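PDB 4M7O: iron-binding protein from Staphylococcus epidermidis, which probably binds iron, or an iron-carrying ligand, between two lobes as a solute-binding protein serving a transporter. Local coordinates for residues A[141-144]-A[145-149]; A[179-182]-A[183-187]; A[85-88]-A[89-92]. All blocks are in the same frame, centred on the assembly; numbering follows the deposited sequence.

Contact 1 of 3, residues A[141-144]-A[145-149]; sequences DETK and HNVDK
Backbone bonds link D141-K144 to H145-K149 as successive turns of one alpha-helix. Four i to i+4 bonds cross between them: H145 N to D141 O, N146 N to E142 O, V147 N to T143 O and D148 N to K144 O. The last is short, D148 N to K144 O 2.7 Å, and nearly straight at 169°.

The four bonds are all backbone to backbone. E142 and N146 come together on one flank, with E142 CD 3.9 Å from N146 ND2. Their carboxylate and amide planes are 69° apart, and the two groups do not pair. E142 OE2 instead forms a salt bridge with R38, and D141 OD2 forms one with K137 a turn earlier. D148 has CG beside its own backbone N (chi1 -64°), which folds the carboxylate back over the preceding turn. D148 CG thus lies 3.0 Å from K144 O, which is bonded to D148 N and not to the carboxylate.

The apolar part is small. V147 CG2 meets T143 CG2 at 4.3 Å and packs closer still against T143 O, at 3.2 Å. T143 OG1 bonds L139 O, while its CG2 faces V147.

T143 and V147 are the buried residues of this part of helix 133-152. They rest on Y120 of helix 116-129 and on I264 of helix 264-275. H145 and D148 are exposed; K144, also exposed, still touches Y120.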
loop_
_atom_site.group_PDB
_atom_site.type_symbol
_atom_site.label_atom_id
_atom_site.label_comp_id
_atom_site.label_asym_id
_atom_site.label_seq_id
_atom_site.Cartn_x
_atom_site.Cartn_y
_atom_site.Cartn_z
ATOM N N ASP A 141 -5.945 17.513 0.303
ATOM C CA ASP A 141 -6.549 18.183 -0.846
ATOM C C ASP A 141 -5.765 17.975 -2.139
ATOM O O ASP A 141 -6.354 17.749 -3.193
ATOM C CB ASP A 141 -6.721 19.675 -0.567
ATOM C CG ASP A 141 -7.775 19.950 0.488
ATOM O OD1 ASP A 141 -8.677 19.100 0.661
ATOM O OD2 ASP A 141 -7.703 21.018 1.138
ATOM N N GLU A 142 -4.441 18.041 -2.061
ATOM C CA GLU A 142 -3.619 17.889 -3.253
ATOM C C GLU A 142 -3.643 16.445 -3.727
ATOM O O GLU A 142 -3.639 16.164 -4.932
ATOM C CB GLU A 142 -2.183 18.339 -2.985
ATOM C CG GLU A 142 -1.373 18.528 -4.251
ATOM C CD GLU A 142 -0.075 17.752 -4.238
ATOM O OE1 GLU A 142 0.774 17.993 -5.125
ATOM O OE2 GLU A 142 0.095 16.895 -3.345
ATOM N N THR A 143 -3.683 15.524 -2.772
ATOM C CA THR A 143 -3.720 14.116 -3.106
ATOM C C THR A 143 -5.067 13.748 -3.744
ATOM O O THR A 143 -5.110 12.985 -4.709
ATOM C CB THR A 143 -3.452 13.257 -1.875
ATOM O OG1 THR A 143 -2.191 13.636 -1.300
ATOM C CG2 THR A 143 -3.412 11.799 -2.261
ATOM N N LYS A 144 -6.159 14.306 -3.222
ATOM C CA LYS A 144 -7.469 14.117 -3.831
ATOM C C LYS A 144 -7.442 14.605 -5.274
ATOM O O LYS A 144 -7.966 13.945 -6.168
ATOM C CB LYS A 144 -8.542 14.881 -3.055
ATOM C CG LYS A 144 -9.136 14.119 -1.887
ATOM C CD LYS A 144 -10.019 15.016 -1.016
ATOM C CE LYS A 144 -10.654 14.226 0.134
ATOM N NZ LYS A 144 -11.416 15.095 1.077
ATOM N N HIS A 145 -6.827 15.764 -5.497
ATOM C CA HIS A 145 -6.757 16.339 -6.834
ATOM C C HIS A 145 -6.091 15.375 -7.812
ATOM O O HIS A 145 -6.584 15.146 -8.907
ATOM C CB HIS A 145 -6.002 17.666 -6.818
ATOM C CG HIS A 145 -5.807 18.258 -8.179
ATOM N ND1 HIS A 145 -6.836 18.836 -8.896
ATOM C CD2 HIS A 145 -4.706 18.349 -8.961
ATOM C CE1 HIS A 145 -6.373 19.263 -10.058
ATOM N NE2 HIS A 145 -5.085 18.981 -10.123
ATOM N N ASN A 146 -4.965 14.802 -7.412
ATOM C CA ASN A 146 -4.250 13.890 -8.290
ATOM C C ASN A 146 -5.011 12.599 -8.521
ATOM O O ASN A 146 -5.005 12.063 -9.631
ATOM C CB ASN A 146 -2.859 13.597 -7.725
ATOM C CG ASN A 146 -2.009 14.842 -7.630
ATOM O OD1 ASN A 146 -2.135 15.750 -8.450
ATOM N ND2 ASN A 146 -1.140 14.892 -6.632
ATOM N N VAL A 147 -5.653 12.094 -7.470
ATOM C CA VAL A 147 -6.450 10.880 -7.570
ATOM C C VAL A 147 -7.638 11.124 -8.493
ATOM O O VAL A 147 -7.881 10.340 -9.410
ATOM C CB VAL A 147 -6.928 10.402 -6.186
ATOM C CG1 VAL A 147 -7.956 9.295 -6.317
ATOM C CG2 VAL A 147 -5.739 9.924 -5.334
ATOM N N ASP A 148 -8.356 12.220 -8.270
ATOM C CA ASP A 148 -9.526 12.554 -9.084
ATOM C C ASP A 148 -9.175 12.712 -10.555
ATOM O O ASP A 148 -9.996 12.437 -11.430
ATOM C CB ASP A 148 -10.200 13.832 -8.571
ATOM C CG ASP A 148 -10.755 13.676 -7.165
ATOM O OD1 ASP A 148 -10.756 12.536 -6.640
ATOM O OD2 ASP A 148 -11.197 14.695 -6.586
ATOM N N LYS A 149 -7.954 13.161 -10.823
ATOM C CA LYS A 149 -7.462 13.254 -12.190
ATOM C C LYS A 149 -7.371 11.869 -12.847
ATOM O O LYS A 149 -7.808 11.696 -13.979
ATOM C CB LYS A 149 -6.104 13.947 -12.198
ATOM C CG LYS A 149 -5.599 14.351 -13.562
ATOM C CD LYS A 149 -4.401 15.283 -13.431
#

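Contact 2 of 3, residues A[179-182]-A[183-187]; sequences DTFF and NDMLE
T180 caps the N-terminus of helix 181-188, and its side chain accepts from N183 N. T180 OG1 lies 3.1 Å from N183 N, with an angle of 140° at the hydrogen. Its chi1 of 61° places OG1 between the backbone N and the carbonyl carbon, turned to the first turn of the helix. The same hydroxyl also bonds G177 O.

T180 O takes D184 N at 3.0 Å, a weak bond from N183 N, and a weak, long one from a water. That water accepts from N183 ND2 at 2.9 Å, and weakly from D179 N. It therefore joins the N183 amide to the chain just before the helix. N183 ND2 also gives a bond to E187 OE2 one turn on, meeting it from above the carboxylate plane. N183 OD1 is taken by N193. Both oxygens of D184 are held: OD1 by K188, OD2 by the backbone N of I116. F181 N is satisfied by Q114. Regular helix bonds follow from M185 N to F181 O and from L186 N to F182 O.

The apolar side is built round selenomethionine M185. M185 CE sits 3.3 Å from F181 CD1 and 3.4 Å from F182 CD1, so one methyl touches both rings. M185 CG lies at the edge of the F181 ring, in its plane. M185 SE is 5.3 Å from the F181 ring centroid, an oblique Met-aromatic contact.

The chemistry is that of a capped, buried helix start: side chains and a water serve early polar groups, while F181, F182 and M185 supply an apolar surface, F181 and M185 against helix 264-275 and F182 against strand 162-168.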
loop_
_atom_site.group_PDB
_atom_site.type_symbol
_atom_site.label_atom_id
_atom_site.label_comp_id
_atom_site.label_asym_id
_atom_site.label_seq_id
_atom_site.Cartn_x
_atom_site.Cartn_y
_atom_site.Cartn_z
ATOM N N ASP A 179 -13.280 -4.881 1.163
ATOM C CA ASP A 179 -12.511 -4.411 2.319
ATOM C C ASP A 179 -11.008 -4.522 2.096
ATOM O O ASP A 179 -10.247 -4.696 3.044
ATOM C CB ASP A 179 -12.894 -5.161 3.602
ATOM C CG ASP A 179 -14.353 -4.984 3.971
ATOM O OD1 ASP A 179 -14.958 -3.978 3.547
ATOM O OD2 ASP A 179 -14.888 -5.852 4.694
ATOM N N THR A 180 -10.571 -4.422 0.846
ATOM C CA THR A 180 -9.135 -4.405 0.568
ATOM C C THR A 180 -8.782 -3.180 -0.242
ATOM O O THR A 180 -9.636 -2.606 -0.927
ATOM C CB THR A 180 -8.673 -5.638 -0.217
ATOM O OG1 THR A 180 -9.351 -5.665 -1.482
ATOM C CG2 THR A 180 -8.946 -6.939 0.573
ATOM N N PHE A 181 -7.512 -2.799 -0.178
ATOM C CA PHE A 181 -7.031 -1.639 -0.899
ATOM C C PHE A 181 -7.172 -1.870 -2.391
ATOM O O PHE A 181 -7.638 -0.994 -3.121
ATOM C CB PHE A 181 -5.580 -1.325 -0.516
ATOM C CG PHE A 181 -5.268 0.146 -0.519
ATOM C CD1 PHE A 181 -5.619 0.938 -1.594
ATOM C CD2 PHE A 181 -4.666 0.745 0.570
ATOM C CE1 PHE A 181 -5.343 2.295 -1.607
ATOM C CE2 PHE A 181 -4.394 2.109 0.566
ATOM C CZ PHE A 181 -4.739 2.881 -0.529
ATOM N N PHE A 182 -6.798 -3.055 -2.854
ATOM C CA PHE A 182 -6.947 -3.351 -4.275
ATOM C C PHE A 182 -8.399 -3.276 -4.716
ATOM O O PHE A 182 -8.673 -2.899 -5.856
ATOM C CB PHE A 182 -6.348 -4.711 -4.618
ATOM C CG PHE A 182 -4.878 -4.809 -4.317
ATOM C CD1 PHE A 182 -4.011 -3.819 -4.746
ATOM C CD2 PHE A 182 -4.367 -5.877 -3.593
ATOM C CE1 PHE A 182 -2.645 -3.883 -4.459
ATOM C CE2 PHE A 182 -3.004 -5.952 -3.305
ATOM C CZ PHE A 182 -2.146 -4.956 -3.744
ATOM N N ASN A 183 -9.335 -3.628 -3.834
ATOM C CA ASN A 183 -10.743 -3.584 -4.227
ATOM C C ASN A 183 -11.244 -2.157 -4.325
ATOM O O ASN A 183 -12.009 -1.833 -5.227
ATOM C CB ASN A 183 -11.652 -4.397 -3.302
ATOM C CG ASN A 183 -13.110 -4.311 -3.708
ATOM O OD1 ASN A 183 -13.550 -5.004 -4.628
ATOM N ND2 ASN A 183 -13.868 -3.453 -3.026
ATOM N N ASP A 184 -10.804 -1.303 -3.404
ATOM C CA ASP A 184 -11.239 0.088 -3.438
ATOM C C ASP A 184 -10.714 0.777 -4.687
ATOM O O ASP A 184 -11.418 1.592 -5.299
ATOM C CB ASP A 184 -10.801 0.849 -2.190
ATOM C CG ASP A 184 -11.360 2.262 -2.152
ATOM O OD1 ASP A 184 -12.568 2.433 -2.421
ATOM O OD2 ASP A 184 -10.597 3.204 -1.867
HETATM N N MSE A 185 -9.488 0.437 -5.080
HETATM C CA MSE A 185 -8.910 1.011 -6.296
HETATM C C MSE A 185 -9.750 0.629 -7.515
HETATM O O MSE A 185 -10.121 1.491 -8.312
HETATM C CB MSE A 185 -7.447 0.593 -6.467
HETATM C CG MSE A 185 -6.528 1.131 -5.380
HETATM SE SE MSE A 185 -4.652 0.738 -5.751
HETATM C CE MSE A 185 -4.317 -0.505 -4.310
ATOM N N LEU A 186 -10.061 -0.657 -7.642
ATOM C CA LEU A 186 -10.960 -1.126 -8.691
ATOM C C LEU A 186 -12.261 -0.335 -8.731
ATOM O O LEU A 186 -12.700 0.089 -9.802
ATOM C CB LEU A 186 -11.282 -2.610 -8.505
ATOM C CG LEU A 186 -10.124 -3.574 -8.759
ATOM C CD1 LEU A 186 -10.548 -5.034 -8.504
ATOM C CD2 LEU A 186 -9.621 -3.397 -10.182
ATOM N N GLU A 187 -12.879 -0.136 -7.570
ATOM C CA GLU A 187 -14.176 0.532 -7.534
ATOM C C GLU A 187 -14.054 1.990 -7.958
ATOM O O GLU A 187 -14.930 2.513 -8.639
ATOM C CB GLU A 187 -14.834 0.396 -6.160
ATOM C CG GLU A 187 -15.212 -1.041 -5.796
ATOM C CD GLU A 187 -16.040 -1.122 -4.521
ATOM O OE1 GLU A 187 -16.194 -0.078 -3.843
ATOM O OE2 GLU A 187 -16.534 -2.227 -4.197
HETATM O O HOH W 1 -12.991 -2.053 -0.612
#

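Contact 3 of 3, residues A[85-88]-A[89-92]; sequences AHES and QKNS
This is a tight local turn, where A85 and H86 end strand 82-86 and a 3-10 turn from E87 starts the connection to helix 94-102. Its main side-chain link is Q89, which folds back on the strand end. Q89 OE1 accepts from H86 N at 2.9 Å, with a bent angle of 137° at the hydrogen. The donor is tilted 26° from the carbonyl plane of the amide. Q89 OE1 also lies 3.5 Å from A85 CB. With CG beside the backbone N (chi1 -64°) and an extended chain beyond, the Q89 amide runs back to H86. Its other end, NE2, bonds L28 O, so one amide joins the turn to the segment after strand 25-27.

The backbone turn is of 3-10 type. Q89 N bonds H86 O, and K90 N bonds E87 O at 3.2 Å, both i to i+3. It follows the C-terminal end of a strand in a five-stranded parallel sheet, where the chain leaves for the helix of a beta-alpha-beta crossover to strand 106-110.

H86 ND1 and S88 OG are hydrogen-bonded at 2.8 Å, and ND1 also receives a weak bond from S88 N. The hydroxyl and backbone of S88 thus hold one ring nitrogen. S88 CB lies at the edge of that ring, in its plane. On the outer side E87 CG passes K90 CE at 4.1 Å. E87 OE1 is bonded to the backbone N of D112, beyond strand 106-110.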
loop_
_atom_site.group_PDB
_atom_site.type_symbol
_atom_site.label_atom_id
_atom_site.label_comp_id
_atom_site.label_asym_id
_atom_site.label_seq_id
_atom_site.Cartn_x
_atom_site.Cartn_y
_atom_site.Cartn_z
ATOM N N ALA A 85 5.159 4.406 14.022
ATOM C CA ALA A 85 5.138 3.081 13.409
ATOM C C ALA A 85 3.792 2.827 12.740
ATOM O O ALA A 85 2.974 3.735 12.608
ATOM C CB ALA A 85 5.432 1.996 14.446
ATOM N N HIS A 86 3.558 1.581 12.345
ATOM C CA HIS A 86 2.376 1.228 11.567
ATOM C C HIS A 86 1.643 0.079 12.236
ATOM O O HIS A 86 2.282 -0.776 12.859
ATOM C CB HIS A 86 2.831 0.801 10.181
ATOM C CG HIS A 86 1.773 0.893 9.132
ATOM N ND1 HIS A 86 1.168 -0.219 8.587
ATOM C CD2 HIS A 86 1.228 1.964 8.500
ATOM C CE1 HIS A 86 0.292 0.160 7.674
ATOM N NE2 HIS A 86 0.311 1.482 7.603
ATOM N N GLU A 87 0.314 0.048 12.110
ATOM C CA GLU A 87 -0.485 -1.037 12.682
ATOM C C GLU A 87 0.030 -2.401 12.233
ATOM O O GLU A 87 0.032 -3.342 13.010
ATOM C CB GLU A 87 -1.971 -0.879 12.319
ATOM C CG GLU A 87 -2.895 -1.853 13.034
ATOM C CD GLU A 87 -4.333 -1.786 12.537
ATOM O OE1 GLU A 87 -4.650 -0.910 11.698
ATOM O OE2 GLU A 87 -5.149 -2.619 12.987
ATOM N N SER A 88 0.507 -2.502 10.996
ATOM C CA SER A 88 0.989 -3.791 10.479
ATOM C C SER A 88 2.206 -4.338 11.235
ATOM O O SER A 88 2.570 -5.504 11.062
ATOM C CB SER A 88 1.307 -3.698 8.981
ATOM O OG SER A 88 2.317 -2.732 8.731
ATOM N N GLN A 89 2.808 -3.503 12.083
ATOM C CA GLN A 89 4.045 -3.834 12.791
ATOM C C GLN A 89 3.850 -4.125 14.268
ATOM O O GLN A 89 4.825 -4.426 14.963
ATOM C CB GLN A 89 5.056 -2.674 12.668
ATOM C CG GLN A 89 5.511 -2.398 11.245
ATOM C CD GLN A 89 6.266 -1.095 11.109
ATOM O OE1 GLN A 89 5.907 -0.079 11.718
ATOM N NE2 GLN A 89 7.323 -1.113 10.302
ATOM N N LYS A 90 2.621 -4.017 14.763
ATOM C CA LYS A 90 2.373 -4.285 16.186
ATOM C C LYS A 90 2.925 -5.633 16.649
ATOM O O LYS A 90 3.500 -5.730 17.739
ATOM C CB LYS A 90 0.882 -4.192 16.526
ATOM C CG LYS A 90 0.324 -2.769 16.544
ATOM C CD LYS A 90 -1.059 -2.748 17.197
ATOM C CE LYS A 90 -1.796 -1.440 16.936
ATOM N NZ LYS A 90 -3.188 -1.508 17.461
ATOM N N ASN A 91 2.776 -6.662 15.817
ATOM C CA ASN A 91 3.162 -8.023 16.216
ATOM C C ASN A 91 4.647 -8.377 16.063
ATOM O O ASN A 91 5.092 -9.413 16.554
ATOM C CB ASN A 91 2.290 -9.049 15.500
ATOM C CG ASN A 91 0.844 -8.960 15.927
ATOM O OD1 ASN A 91 0.552 -8.788 17.114
ATOM N ND2 ASN A 91 -0.074 -9.050 14.963
ATOM N N SER A 92 5.408 -7.526 15.379
ATOM C CA SER A 92 6.842 -7.762 15.248
ATOM C C SER A 92 7.648 -6.661 15.938
ATOM O O SER A 92 8.410 -6.928 16.872
ATOM C CB SER A 92 7.236 -7.888 13.773
ATOM O OG SER A 92 6.657 -6.855 13.011
#

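Overall arrangement
From the N terminus, contact 3 comes first, at the end of strand 82-86 in the parallel sheet, where it shapes the exit toward helix 94-102. Contact 1 follows as turns within helix 133-152, and contact 2 opens helix 181-188 after strand 174-176 of the mixed sheet. The three lie in series; none nests within or crosses another, and each closes only a local turn. Contacts 1 and 2, with centres about 17 Å apart, do not touch but share helix 264-275, where I264 and L268 meet both. Contact 3 lies across the chain's centre from contact 1, centres about 28 Å apart.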